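Dihydrodipicolinate synthase (Bacteroides thetaiotaomicron, PDB 4XKY) probably acts as a Schiff-base-forming lyase of the DapA family, likely using pyruvate, as dihydrodipicolinate synthases do in the lysine pathway. Local coordinates at residues 120-125 against 133-138; 143-148 against 170-175; 194-199 against 207-212; 57-62 against 80-85; 254-259 against 278-283. All blocks are in the same frame, centred on the assembly; numbering follows the deposited sequence.

Contact 1: 120-125 against 133-138; sequences EFYEHL and LFLYNM
Tyr122 of helix 115-125 lies between the helix and strand 133-137, where its ring meets Leu133 and Leu135. The contact belongs to a beta-alpha-beta unit of the TIM barrel, made of strand 102-105, this helix and strand 133-137. CB of Tyr122 already points toward the strand. Beyond CB, CG stands anti to the carbonyl carbon (chi1 -76°), which carries the ring inward. CG is 4.1 Å from Leu135 CD2. Along one side of the ring, Tyr122 CD1 lies 3.8 Å from Leu133 CD2, whose approach is oblique. Further out, Tyr122 CE1 is 3.6 Å from Leu135 CD2. That methyl sits over the centre of the ring, 13° off its normal, in a CH-pi contact. CZ of Tyr122 is also 3.6 Å from Leu135 CD2. The opposite face of the ring is covered by Phe121 CD2, so the ring is held between a leucine methyl and a phenylalanine of its own helix. At the tip, Tyr122 OH hydrogen-bonds to Ser105 O on strand 102-105. Tyr136, which follows Leu135 in strand 133-137, is the predicted proton donor/acceptor, and its side chain points away from the helix. Across the two segments the contact is purely apolar. The buried hydroxyl is satisfied by a backbone carbonyl, which probably fixes how deep the ring enters and limits its turning.

Contact 2: 143-148 against 170-175; sequences KVNFAP and TVYFQS
Tyr172 reaches from helix 170-180 of the TIM barrel to Asn145 and Phe146, in the loop between strand 133-137 and helix 148-154. Its CG lies anti to the backbone N (chi1 167°), which sends the ring out from the helix and across to the loop. The tight part is at the hydroxyl. Tyr172 OH donates a hydrogen bond to Phe146 O. The modelled distance from Tyr172 OH to Phe146 O is 2.4 Å, very short, and its exact value is doubtful. The carbonyl oxygen comes in at the ring edge, near the ring plane. The side-chain amide of Asn145 lies over the centre of one ring face, with amide and ring planes 67° apart. Asn145 CB is 4.0 Å from Tyr172 CE1. Ile151 of helix 148-154 and Phe163 of strand 160-165 also touch the tyrosine. A phenylalanine in place of Tyr172 would keep a ring beneath the Asn145 amide but would probably leave the Phe146 carbonyl without its donor and the loop less firmly tied to the helix. The end of the Phe146 side chain leads away from Tyr172 and packs on Ile151 and Ile154, and comes within about 6 Å of the side chain of Tyr136, the predicted proton donor/acceptor. The other end of the contact is looser and partly exposed. Ala147 takes the N-cap position of helix 148-154, and the proline that follows makes a van der Waals contact: Pro148 CG lies 3.9 Å from Ser175 CB.

Contact 3: 194-199 against 207-212; sequences EIMAES and GVNGGA
Met196 packs against Gly207 and Asn209 at the short helix 196-201, which joins strands 187-190 and 206-207 of the TIM barrel. The contact is buried. Its van der Waals part rests on Met196. CG of that residue stands anti to the backbone N (chi1 -178°), pointing the chain at the loop. Met196 CG lies 4.0 Å from Gly207 CA and 3.5 Å from Asn209 OD1. The thioether chain then bends at its next two torsions, which brings Met196 CE within 3.8 Å of Asn209 OD1. The two side chains cross at about a right angle. Steric limits come next. A beta carbon at Gly207 would run into Met196 CG and Asn209 OD1, so the close approach depends on the glycine. Polar contacts are uneven. Asn209 ND2 is hydrogen-bonded to Gly191 O, whereas Asn209 OD1 is buried beside the methionine with no partner in the model. Val208, between the two touching loop residues, is a predicted pyruvate-binding residue, and its side chain points away from the helix. Met196 also packs on Leu222 and Tyr223 of helix 216-227. At the start of the helix, Ile195 holds the N-cap position and its carbonyl oxygen is gripped twice. Ser199 N reaches Ile195 O at 3.0 Å, and Ser199 OG reaches Ile195 O at 2.6 Å from the opposite face of the carbonyl plane.

Contact 4: 57-62 against 80-85; sequences KLRMEM and ISDTSI
A salt bridge between Arg59 and Asp82 ties helix 56-70 to the loop after strand 76-79, at the end of the TIM barrel that carries the predicted active site. The grip is end-on, with both terminal nitrogens on one oxygen. Arg59 NH1 donates to Asp82 OD2 at 2.9 Å, with an N-H...O angle of 148°. Arg59 NH2 donates to Asp82 OD2 at 3.0 Å. NH1 meets OD2 nearly along the C-O bond, while NH2 comes to the anti lone pair of OD2, the one away from OD1. Guanidinium and carboxylate are nearly coplanar, 7° apart. The arginine chain bends at chi3 (77°), which turns its flat end to the aspartate. Arg59 NH2 is also 3.2 Å from Ser81 O, but the angle is too poor for a hydrogen bond. The other carboxylate oxygen works within the loop. Asp82 OD1 accepts from Ser84 N at 2.9 Å, forming an Asx turn. Both oxygens are therefore engaged, and the plane of the carboxylate is probably well fixed. The Ser81 side chain takes no part in the bridge; its OG is hydrogen-bonded to Tyr136 OH, the predicted proton donor/acceptor. Ser84 is the N-cap of helix 85-97, its OG bonded to Glu87 N. The arginine also packs on Leu91 of that helix and on an aromatic side chain of a neighbouring subunit. The bridge thus lies between helices 56-70 and 85-97, just beyond the end of strand 76-79.

Contact 5: 254-259 against 278-283; sequences HGSSYL and APFHKF
Phe280 places its ring against Ser256 by setting CG anti to the carbonyl carbon (chi1 -65°). In Ser256, OG sits between the backbone N and the carbonyl carbon (chi1 57°), and CB is the atom that leads toward the ring. Ser256 CB is 4.0 Å from the centroid of the Phe280 ring and 22° off its normal, a CH-pi contact over the face. It is offset toward the rim. Ser256 CB lies 3.7 Å from Phe280 CE1 and 3.8 Å from Phe280 CD1. The hydroxyl is a little farther off, with Ser256 OG 4.1 Å from Phe280 CE1, and it has a weak hydrogen bond to Lys260 NZ. A second, looser touch follows along the chain. Ser257 O lies 4.4 Å from Phe283 CZ, approaching that ring obliquely. Phe283 itself packs on Val251, Lys260 and Cys264. Residues His254 to Ser257 form a type I beta turn leading into helix 257-268, and the peptide bond before Pro279 is cis. Phe280 also meets an aromatic ring of a neighbouring subunit. An alanine at Phe280 would remove the ring beneath Ser256 CB, and would probably open a gap between the turn and the loop and deprive the neighbouring aromatic of its mate. Here the loop between helices 257-268 and 285-298 packs back on the start of the first. Both helices belong to the helical C-terminal part that follows the TIM barrel in DapA-family enzymes.

Overall arrangement
Contacts 1, 3 and 5 are buried, contact 4 is partly buried and contact 2 lies near the surface. Contacts 1 to 4 belong to the barrel. Contact 5 belongs to the C-terminal helices, and its Tyr258 OH packs on Gly210 of contact 3. Contacts 1 and 2 share the region of strand 133-137 and the loop after it, where Asn137 OD1 probably bonds to Phe146 N. Contact 4 joins contact 1 through Tyr136 OH and Ser81 OG. Contact 2 meets contact 3 where Thr170 packs on Ile195. Contacts 1, 3 and 5 are held by packing across their segments. Contact 4 relies on charge, contact 2 on a tyrosine hydroxyl.

Contact 1: 120-125 against 133-138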
# COMPACT_ATOMS: atom_id res chain seq x y z
N GLU A 120 2.19 24.73 1.82
CA GLU A 120 1.58 25.57 2.85
C GLU A 120 2.05 25.15 4.24
O GLU A 120 2.18 25.99 5.12
CB GLU A 120 0.04 25.56 2.76
CG GLU A 120 -0.66 24.53 3.65
CD GLU A 120 -2.11 24.88 3.98
OE1 GLU A 120 -2.47 26.07 4.02
OE2 GLU A 120 -2.90 23.94 4.23
N PHE A 121 2.28 23.86 4.44
CA PHE A 121 2.83 23.36 5.70
C PHE A 121 4.12 24.08 6.04
O PHE A 121 4.28 24.62 7.12
CB PHE A 121 3.10 21.86 5.64
CG PHE A 121 3.71 21.33 6.89
CD1 PHE A 121 2.92 20.93 7.94
CD2 PHE A 121 5.08 21.29 7.03
CE1 PHE A 121 3.48 20.46 9.11
CE2 PHE A 121 5.64 20.83 8.21
CZ PHE A 121 4.84 20.42 9.26
N TYR A 122 5.06 24.08 5.09
CA TYR A 122 6.34 24.74 5.29
C TYR A 122 6.25 26.24 5.34
O TYR A 122 7.01 26.87 6.09
CB TYR A 122 7.35 24.24 4.26
CG TYR A 122 7.78 22.89 4.70
CD1 TYR A 122 8.60 22.74 5.81
CD2 TYR A 122 7.30 21.76 4.08
CE1 TYR A 122 8.96 21.50 6.27
CE2 TYR A 122 7.66 20.50 4.53
CZ TYR A 122 8.48 20.37 5.64
OH TYR A 122 8.85 19.13 6.10
N GLU A 123 5.31 26.82 4.60
CA GLU A 123 5.09 28.27 4.68
C GLU A 123 4.64 28.71 6.07
O GLU A 123 5.07 29.75 6.55
CB GLU A 123 4.13 28.77 3.60
CG GLU A 123 4.85 29.04 2.28
CD GLU A 123 3.92 29.42 1.13
OE1 GLU A 123 2.75 29.82 1.37
OE2 GLU A 123 4.37 29.33 -0.03
N HIS A 124 3.79 27.93 6.72
CA HIS A 124 3.39 28.22 8.11
C HIS A 124 4.48 27.84 9.13
O HIS A 124 4.59 28.46 10.19
CB HIS A 124 2.11 27.47 8.47
CG HIS A 124 0.92 27.85 7.63
ND1 HIS A 124 0.72 29.13 7.14
CD2 HIS A 124 -0.16 27.13 7.24
CE1 HIS A 124 -0.41 29.17 6.46
NE2 HIS A 124 -0.96 27.97 6.50
N LEU A 125 5.28 26.81 8.83
CA LEU A 125 6.28 26.35 9.79
C LEU A 125 7.45 27.34 9.86
O LEU A 125 7.91 27.70 10.95
CB LEU A 125 6.78 24.94 9.47
CG LEU A 125 7.85 24.38 10.42
CD1 LEU A 125 7.33 24.24 11.85
CD2 LEU A 125 8.41 23.05 9.92
N LEU A 133 16.66 25.17 7.79
CA LEU A 133 15.93 23.94 7.74
C LEU A 133 16.38 23.05 6.61
O LEU A 133 16.62 23.53 5.52
CB LEU A 133 14.45 24.26 7.53
CG LEU A 133 13.52 23.06 7.31
CD1 LEU A 133 13.43 22.28 8.60
CD2 LEU A 133 12.13 23.47 6.91
N PHE A 134 16.47 21.75 6.87
CA PHE A 134 16.57 20.71 5.82
C PHE A 134 15.21 20.03 5.75
O PHE A 134 14.62 19.67 6.77
CB PHE A 134 17.64 19.64 6.16
CG PHE A 134 19.06 20.13 6.02
CD1 PHE A 134 19.81 19.86 4.88
CD2 PHE A 134 19.63 20.89 7.03
CE1 PHE A 134 21.11 20.32 4.76
CE2 PHE A 134 20.92 21.36 6.92
CZ PHE A 134 21.66 21.09 5.78
N LEU A 135 14.71 19.88 4.53
CA LEU A 135 13.50 19.13 4.26
C LEU A 135 13.84 17.67 4.18
O LEU A 135 14.91 17.30 3.67
CB LEU A 135 12.91 19.53 2.91
CG LEU A 135 12.55 20.99 2.77
CD1 LEU A 135 12.24 21.25 1.32
CD2 LEU A 135 11.37 21.31 3.66
N TYR A 136 12.96 16.81 4.67
CA TYR A 136 13.20 15.40 4.39
C TYR A 136 11.99 14.56 4.07
O TYR A 136 10.91 14.69 4.65
CB TYR A 136 14.15 14.74 5.38
CG TYR A 136 13.56 14.25 6.66
CD1 TYR A 136 13.24 12.90 6.82
CD2 TYR A 136 13.37 15.11 7.72
CE1 TYR A 136 12.72 12.44 8.02
CE2 TYR A 136 12.87 14.66 8.93
CZ TYR A 136 12.54 13.33 9.07
OH TYR A 136 12.02 12.91 10.27
N ASN A 137 12.23 13.69 3.12
CA ASN A 137 11.23 12.86 2.53
C ASN A 137 11.10 11.61 3.39
O ASN A 137 12.00 10.76 3.40
CB ASN A 137 11.71 12.53 1.12
CG ASN A 137 10.58 12.36 0.13
OD1 ASN A 137 9.53 13.01 0.20
ND2 ASN A 137 10.81 11.48 -0.83
N MET A 138 10.00 11.51 4.14
CA MET A 138 9.80 10.42 5.12
C MET A 138 9.76 9.09 4.39
O MET A 138 9.02 8.93 3.42
CB MET A 138 8.49 10.62 5.90
CG MET A 138 8.53 10.16 7.35
SD MET A 138 7.23 10.91 8.36
CE MET A 138 6.82 9.55 9.45

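Contact 2: 143-148 against 170-175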
# COMPACT_ATOMS: atom_id res chain seq x y z
N LYS A 143 3.14 8.26 2.00
CA LYS A 143 2.43 7.89 0.77
C LYS A 143 2.24 9.07 -0.22
O LYS A 143 1.43 8.99 -1.13
CB LYS A 143 1.07 7.25 1.11
N VAL A 144 3.00 10.16 -0.02
CA VAL A 144 3.03 11.34 -0.92
C VAL A 144 4.37 12.06 -0.74
O VAL A 144 4.65 12.64 0.32
CB VAL A 144 1.85 12.33 -0.68
CG1 VAL A 144 2.21 13.77 -1.08
CG2 VAL A 144 0.60 11.90 -1.45
N ASN A 145 5.20 12.03 -1.78
CA ASN A 145 6.52 12.66 -1.74
C ASN A 145 6.48 14.16 -1.98
O ASN A 145 5.48 14.70 -2.46
CB ASN A 145 7.43 11.99 -2.78
CG ASN A 145 7.89 10.61 -2.35
OD1 ASN A 145 7.38 10.05 -1.38
ND2 ASN A 145 8.88 10.08 -3.06
N PHE A 146 7.56 14.84 -1.62
CA PHE A 146 7.82 16.17 -2.14
C PHE A 146 8.07 15.97 -3.64
O PHE A 146 9.04 15.32 -4.02
CB PHE A 146 9.07 16.81 -1.53
CG PHE A 146 8.96 17.20 -0.08
CD1 PHE A 146 8.55 18.46 0.28
CD2 PHE A 146 9.35 16.32 0.92
CE1 PHE A 146 8.48 18.84 1.61
CE2 PHE A 146 9.29 16.69 2.26
CZ PHE A 146 8.85 17.96 2.61
N ALA A 147 7.20 16.50 -4.49
CA ALA A 147 7.48 16.54 -5.92
C ALA A 147 8.68 17.46 -6.18
O ALA A 147 8.99 18.32 -5.35
CB ALA A 147 6.27 17.04 -6.69
N PRO A 148 9.37 17.26 -7.32
CA PRO A 148 10.51 18.10 -7.64
C PRO A 148 10.20 19.59 -7.62
O PRO A 148 10.93 20.34 -6.98
CB PRO A 148 10.89 17.64 -9.04
CG PRO A 148 10.61 16.18 -8.99
CD PRO A 148 9.33 16.07 -8.19
N THR A 170 16.17 6.09 -6.57
CA THR A 170 17.12 6.99 -7.20
C THR A 170 16.64 7.63 -8.49
O THR A 170 17.23 8.60 -8.93
CB THR A 170 18.50 6.33 -7.42
OG1 THR A 170 18.31 4.94 -7.69
CG2 THR A 170 19.35 6.49 -6.18
N VAL A 171 15.57 7.12 -9.07
CA VAL A 171 14.89 7.82 -10.15
C VAL A 171 14.36 9.13 -9.58
O VAL A 171 14.56 10.21 -10.13
CB VAL A 171 13.70 7.02 -10.70
CG1 VAL A 171 12.83 7.87 -11.64
CG2 VAL A 171 14.21 5.79 -11.43
N TYR A 172 13.66 9.00 -8.45
CA TYR A 172 13.10 10.16 -7.75
C TYR A 172 14.21 11.11 -7.32
O TYR A 172 14.12 12.31 -7.55
CB TYR A 172 12.25 9.73 -6.55
CG TYR A 172 11.90 10.88 -5.62
CD1 TYR A 172 10.88 11.76 -5.94
CD2 TYR A 172 12.61 11.09 -4.44
CE1 TYR A 172 10.55 12.81 -5.11
CE2 TYR A 172 12.28 12.14 -3.58
CZ TYR A 172 11.25 13.00 -3.93
OH TYR A 172 10.91 14.06 -3.11
N PHE A 173 15.28 10.59 -6.74
CA PHE A 173 16.36 11.47 -6.30
C PHE A 173 17.00 12.27 -7.44
O PHE A 173 17.31 13.44 -7.27
CB PHE A 173 17.46 10.71 -5.56
CG PHE A 173 18.45 11.61 -4.87
CD1 PHE A 173 18.16 12.16 -3.63
CD2 PHE A 173 19.65 11.95 -5.48
CE1 PHE A 173 19.08 13.00 -2.98
CE2 PHE A 173 20.56 12.79 -4.86
CZ PHE A 173 20.27 13.33 -3.61
N GLN A 174 17.22 11.62 -8.58
CA GLN A 174 17.79 12.26 -9.77
C GLN A 174 16.81 13.31 -10.33
O GLN A 174 17.24 14.36 -10.80
CB GLN A 174 18.12 11.22 -10.85
CG GLN A 174 19.31 10.33 -10.53
CD GLN A 174 20.58 11.15 -10.41
OE1 GLN A 174 20.86 11.97 -11.27
NE2 GLN A 174 21.33 10.94 -9.34
N SER A 175 15.50 13.04 -10.25
CA SER A 175 14.51 14.04 -10.66
C SER A 175 14.64 15.33 -9.83
O SER A 175 14.46 16.42 -10.37
CB SER A 175 13.07 13.52 -10.56
OG SER A 175 12.89 12.39 -11.39

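Contact 3: 194-199 against 207-212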
# COMPACT_ATOMS: atom_id res chain seq x y z
N GLU A 194 23.99 2.33 1.04
CA GLU A 194 24.28 1.45 -0.08
C GLU A 194 24.35 2.21 -1.43
O GLU A 194 24.96 1.75 -2.38
CB GLU A 194 23.26 0.30 -0.12
CG GLU A 194 23.30 -0.60 1.13
CD GLU A 194 22.37 -0.15 2.23
OE1 GLU A 194 21.88 1.02 2.20
OE2 GLU A 194 22.11 -0.99 3.12
N ILE A 195 23.76 3.40 -1.50
CA ILE A 195 23.71 4.16 -2.74
C ILE A 195 24.37 5.54 -2.62
O ILE A 195 24.16 6.42 -3.48
CB ILE A 195 22.26 4.36 -3.21
CG1 ILE A 195 21.40 5.01 -2.12
CG2 ILE A 195 21.70 3.03 -3.67
CD1 ILE A 195 20.05 5.52 -2.60
N MET A 196 25.15 5.73 -1.57
CA MET A 196 25.87 6.98 -1.36
C MET A 196 26.89 7.18 -2.46
O MET A 196 26.99 8.28 -3.02
CB MET A 196 26.58 6.98 -0.01
CG MET A 196 27.32 8.26 0.35
SD MET A 196 29.10 8.19 -0.05
CE MET A 196 29.73 7.00 1.12
N ALA A 197 27.68 6.15 -2.73
CA ALA A 197 28.75 6.26 -3.71
C ALA A 197 28.18 6.61 -5.08
O ALA A 197 28.70 7.49 -5.77
CB ALA A 197 29.56 4.98 -3.79
N GLU A 198 27.10 5.95 -5.48
CA GLU A 198 26.61 6.20 -6.82
C GLU A 198 25.95 7.58 -6.89
O GLU A 198 26.07 8.27 -7.90
CB GLU A 198 25.70 5.07 -7.29
CG GLU A 198 24.28 5.13 -6.80
CD GLU A 198 23.56 3.83 -7.08
OE1 GLU A 198 22.53 3.85 -7.81
OE2 GLU A 198 24.04 2.79 -6.59
N SER A 199 25.29 8.00 -5.82
CA SER A 199 24.64 9.31 -5.81
C SER A 199 25.71 10.40 -5.79
O SER A 199 25.57 11.39 -6.49
CB SER A 199 23.72 9.45 -4.60
OG SER A 199 22.83 8.35 -4.50
N GLY A 207 26.07 12.04 2.41
CA GLY A 207 25.43 10.78 2.80
C GLY A 207 25.14 10.86 4.29
O GLY A 207 26.04 11.12 5.06
N VAL A 208 23.90 10.66 4.68
CA VAL A 208 23.54 10.64 6.08
C VAL A 208 23.52 9.15 6.43
O VAL A 208 22.46 8.53 6.50
CB VAL A 208 22.19 11.33 6.34
CG1 VAL A 208 21.83 11.30 7.82
CG2 VAL A 208 22.23 12.77 5.84
N ASN A 209 24.71 8.58 6.60
CA ASN A 209 24.87 7.14 6.64
C ASN A 209 25.10 6.55 8.04
O ASN A 209 26.11 6.80 8.68
CB ASN A 209 26.04 6.71 5.77
CG ASN A 209 26.00 7.27 4.36
OD1 ASN A 209 27.05 7.54 3.79
ND2 ASN A 209 24.82 7.38 3.77
N GLY A 210 24.16 5.70 8.46
CA GLY A 210 24.19 5.11 9.78
C GLY A 210 25.39 4.27 10.10
O GLY A 210 25.81 4.20 11.27
N GLY A 211 25.93 3.59 9.09
CA GLY A 211 27.10 2.75 9.26
C GLY A 211 28.30 3.58 9.70
O GLY A 211 29.28 3.04 10.23
N ALA A 212 28.24 4.89 9.48
CA ALA A 212 29.36 5.75 9.88
C ALA A 212 29.45 5.86 11.41
O ALA A 212 30.49 6.25 11.93
CB ALA A 212 29.26 7.13 9.23

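Contact 4: 57-62 against 80-85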
# COMPACT_ATOMS: atom_id res chain seq x y z
N LYS A 57 11.31 13.87 27.00
CA LYS A 57 12.44 14.14 27.86
C LYS A 57 13.73 13.61 27.26
O LYS A 57 14.74 14.32 27.19
CB LYS A 57 12.21 13.53 29.24
CG LYS A 57 13.32 13.79 30.25
CD LYS A 57 13.18 12.86 31.45
CE LYS A 57 13.94 11.56 31.25
NZ LYS A 57 13.62 10.57 32.31
N LEU A 58 13.71 12.37 26.80
CA LEU A 58 14.93 11.77 26.28
C LEU A 58 15.39 12.43 25.00
O LEU A 58 16.57 12.67 24.83
CB LEU A 58 14.75 10.28 26.07
CG LEU A 58 15.95 9.36 26.05
CD1 LEU A 58 16.92 9.66 27.16
CD2 LEU A 58 15.44 7.95 26.20
N ARG A 59 14.46 12.78 24.13
CA ARG A 59 14.82 13.52 22.93
C ARG A 59 15.50 14.86 23.33
O ARG A 59 16.50 15.25 22.75
CB ARG A 59 13.58 13.76 22.06
CG ARG A 59 13.01 12.47 21.50
CD ARG A 59 11.53 12.58 21.17
NE ARG A 59 11.33 13.31 19.92
CZ ARG A 59 10.15 13.74 19.49
NH1 ARG A 59 9.06 13.55 20.23
NH2 ARG A 59 10.08 14.40 18.34
N MET A 60 14.99 15.53 24.35
CA MET A 60 15.62 16.79 24.79
C MET A 60 17.02 16.58 25.35
O MET A 60 17.92 17.33 25.03
CB MET A 60 14.74 17.55 25.77
CG MET A 60 13.49 18.08 25.07
SD MET A 60 12.31 19.06 26.03
CE MET A 60 12.16 18.14 27.56
N GLU A 61 17.20 15.53 26.14
CA GLU A 61 18.52 15.21 26.67
C GLU A 61 19.52 14.86 25.57
O GLU A 61 20.68 15.22 25.67
CB GLU A 61 18.43 14.09 27.69
CG GLU A 61 17.61 14.50 28.89
CD GLU A 61 17.53 13.44 29.97
OE1 GLU A 61 18.00 12.30 29.74
OE2 GLU A 61 16.95 13.73 31.03
N MET A 62 19.07 14.18 24.52
CA MET A 62 19.97 13.85 23.44
C MET A 62 20.46 15.12 22.77
O MET A 62 21.63 15.24 22.48
CB MET A 62 19.30 12.96 22.41
CG MET A 62 20.16 12.57 21.20
SD MET A 62 21.66 11.66 21.65
CE MET A 62 22.37 11.36 20.03
N ILE A 80 13.52 17.55 14.08
CA ILE A 80 12.41 18.09 14.87
C ILE A 80 11.03 17.54 14.48
O ILE A 80 10.03 18.01 15.02
CB ILE A 80 12.35 19.63 14.78
CG1 ILE A 80 12.16 20.11 13.34
CG2 ILE A 80 13.62 20.27 15.37
CD1 ILE A 80 11.65 21.54 13.23
N SER A 81 10.96 16.58 13.56
CA SER A 81 9.67 16.02 13.11
C SER A 81 8.90 15.45 14.30
O SER A 81 9.48 14.84 15.19
CB SER A 81 9.81 14.91 12.05
OG SER A 81 10.73 15.24 11.02
N ASP A 82 7.61 15.71 14.32
CA ASP A 82 6.74 15.28 15.40
C ASP A 82 5.35 15.37 14.85
O ASP A 82 5.09 16.16 13.96
CB ASP A 82 6.86 16.20 16.62
CG ASP A 82 6.33 15.55 17.89
OD1 ASP A 82 5.09 15.48 18.09
OD2 ASP A 82 7.16 15.09 18.69
N THR A 83 4.43 14.58 15.39
CA THR A 83 3.05 14.67 14.92
C THR A 83 2.45 15.99 15.37
O THR A 83 1.53 16.49 14.73
CB THR A 83 2.20 13.50 15.43
OG1 THR A 83 2.22 13.50 16.86
CG2 THR A 83 2.77 12.17 14.94
N SER A 84 2.97 16.56 16.46
CA SER A 84 2.51 17.88 16.95
C SER A 84 3.46 19.00 16.54
O SER A 84 4.63 19.00 16.91
CB SER A 84 2.34 17.89 18.47
OG SER A 84 2.33 19.21 18.98
N ILE A 85 2.94 19.99 15.82
CA ILE A 85 3.74 21.13 15.40
C ILE A 85 4.20 21.94 16.59
O ILE A 85 5.32 22.40 16.60
CB ILE A 85 3.02 22.00 14.36
CG1 ILE A 85 2.92 21.19 13.05
CG2 ILE A 85 3.77 23.31 14.12
CD1 ILE A 85 1.99 21.79 12.03

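Contact 5: 254-259 against 278-283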
# COMPACT_ATOMS: atom_id res chain seq x y z
N HIS A 254 13.43 -9.38 11.85
CA HIS A 254 12.58 -8.19 11.84
C HIS A 254 13.04 -7.04 10.93
O HIS A 254 14.14 -7.07 10.36
CB HIS A 254 12.38 -7.65 13.28
N GLY A 255 12.16 -6.05 10.79
CA GLY A 255 12.51 -4.76 10.16
C GLY A 255 13.49 -3.98 11.03
O GLY A 255 14.33 -3.21 10.54
N SER A 256 13.39 -4.23 12.34
CA SER A 256 14.27 -3.65 13.35
C SER A 256 15.74 -4.13 13.30
O SER A 256 16.58 -3.65 14.09
CB SER A 256 13.71 -4.01 14.71
OG SER A 256 13.62 -5.44 14.82
N SER A 257 16.05 -5.09 12.42
CA SER A 257 17.38 -5.68 12.39
C SER A 257 18.52 -4.69 12.13
O SER A 257 19.64 -4.89 12.62
CB SER A 257 17.45 -6.84 11.39
OG SER A 257 16.93 -6.43 10.15
N TYR A 258 18.25 -3.65 11.35
CA TYR A 258 19.27 -2.63 11.10
C TYR A 258 19.70 -1.97 12.41
O TYR A 258 20.85 -1.96 12.74
CB TYR A 258 18.77 -1.59 10.09
CG TYR A 258 19.48 -0.26 10.13
CD1 TYR A 258 20.78 -0.11 9.68
CD2 TYR A 258 18.81 0.87 10.57
CE1 TYR A 258 21.40 1.13 9.69
CE2 TYR A 258 19.41 2.11 10.59
CZ TYR A 258 20.72 2.24 10.16
OH TYR A 258 21.30 3.49 10.19
N LEU A 259 18.74 -1.48 13.16
CA LEU A 259 19.01 -0.76 14.39
C LEU A 259 19.65 -1.66 15.47
O LEU A 259 20.63 -1.29 16.10
CB LEU A 259 17.70 -0.19 14.90
CG LEU A 259 17.78 0.41 16.30
CD1 LEU A 259 18.63 1.67 16.28
CD2 LEU A 259 16.40 0.67 16.85
N ALA A 278 12.14 -0.09 24.31
CA ALA A 278 10.83 -0.67 24.10
C ALA A 278 10.02 0.20 23.12
O ALA A 278 10.09 1.43 23.17
CB ALA A 278 10.10 -0.79 25.42
N PRO A 279 9.24 -0.44 22.25
CA PRO A 279 8.87 -1.86 22.26
C PRO A 279 9.89 -2.87 21.72
O PRO A 279 9.62 -4.07 21.76
CB PRO A 279 7.66 -1.89 21.33
CG PRO A 279 7.94 -0.80 20.33
CD PRO A 279 8.68 0.27 21.08
N PHE A 280 11.00 -2.40 21.16
CA PHE A 280 12.04 -3.30 20.68
C PHE A 280 12.97 -3.68 21.84
O PHE A 280 12.88 -3.09 22.92
CB PHE A 280 12.81 -2.65 19.53
CG PHE A 280 11.96 -2.42 18.29
CD1 PHE A 280 11.34 -3.49 17.64
CD2 PHE A 280 11.77 -1.14 17.78
CE1 PHE A 280 10.56 -3.28 16.51
CE2 PHE A 280 10.98 -0.92 16.65
CZ PHE A 280 10.38 -1.98 16.02
N HIS A 281 13.80 -4.71 21.65
CA HIS A 281 14.82 -5.05 22.65
C HIS A 281 16.12 -5.48 21.98
O HIS A 281 16.12 -6.07 20.90
CB HIS A 281 14.30 -6.09 23.65
CG HIS A 281 14.12 -7.48 23.10
ND1 HIS A 281 12.99 -7.87 22.40
CD2 HIS A 281 14.89 -8.59 23.20
CE1 HIS A 281 13.11 -9.14 22.05
NE2 HIS A 281 14.24 -9.60 22.54
N LYS A 282 17.24 -5.14 22.61
CA LYS A 282 18.55 -5.46 22.04
C LYS A 282 18.73 -6.97 21.78
O LYS A 282 18.13 -7.79 22.44
CB LYS A 282 19.66 -4.95 22.96
CG LYS A 282 19.69 -5.65 24.31
CD LYS A 282 20.86 -5.18 25.15
CE LYS A 282 21.09 -6.09 26.35
NZ LYS A 282 22.13 -5.47 27.23
N PHE A 283 19.59 -7.29 20.82
CA PHE A 283 20.03 -8.65 20.60
C PHE A 283 20.57 -9.32 21.85
O PHE A 283 21.47 -8.81 22.50
CB PHE A 283 21.13 -8.70 19.55
CG PHE A 283 20.65 -8.54 18.14
CD1 PHE A 283 19.36 -8.90 17.76
CD2 PHE A 283 21.52 -8.08 17.18
CE1 PHE A 283 18.95 -8.77 16.42
CE2 PHE A 283 21.14 -7.95 15.87
CZ PHE A 283 19.84 -8.28 15.48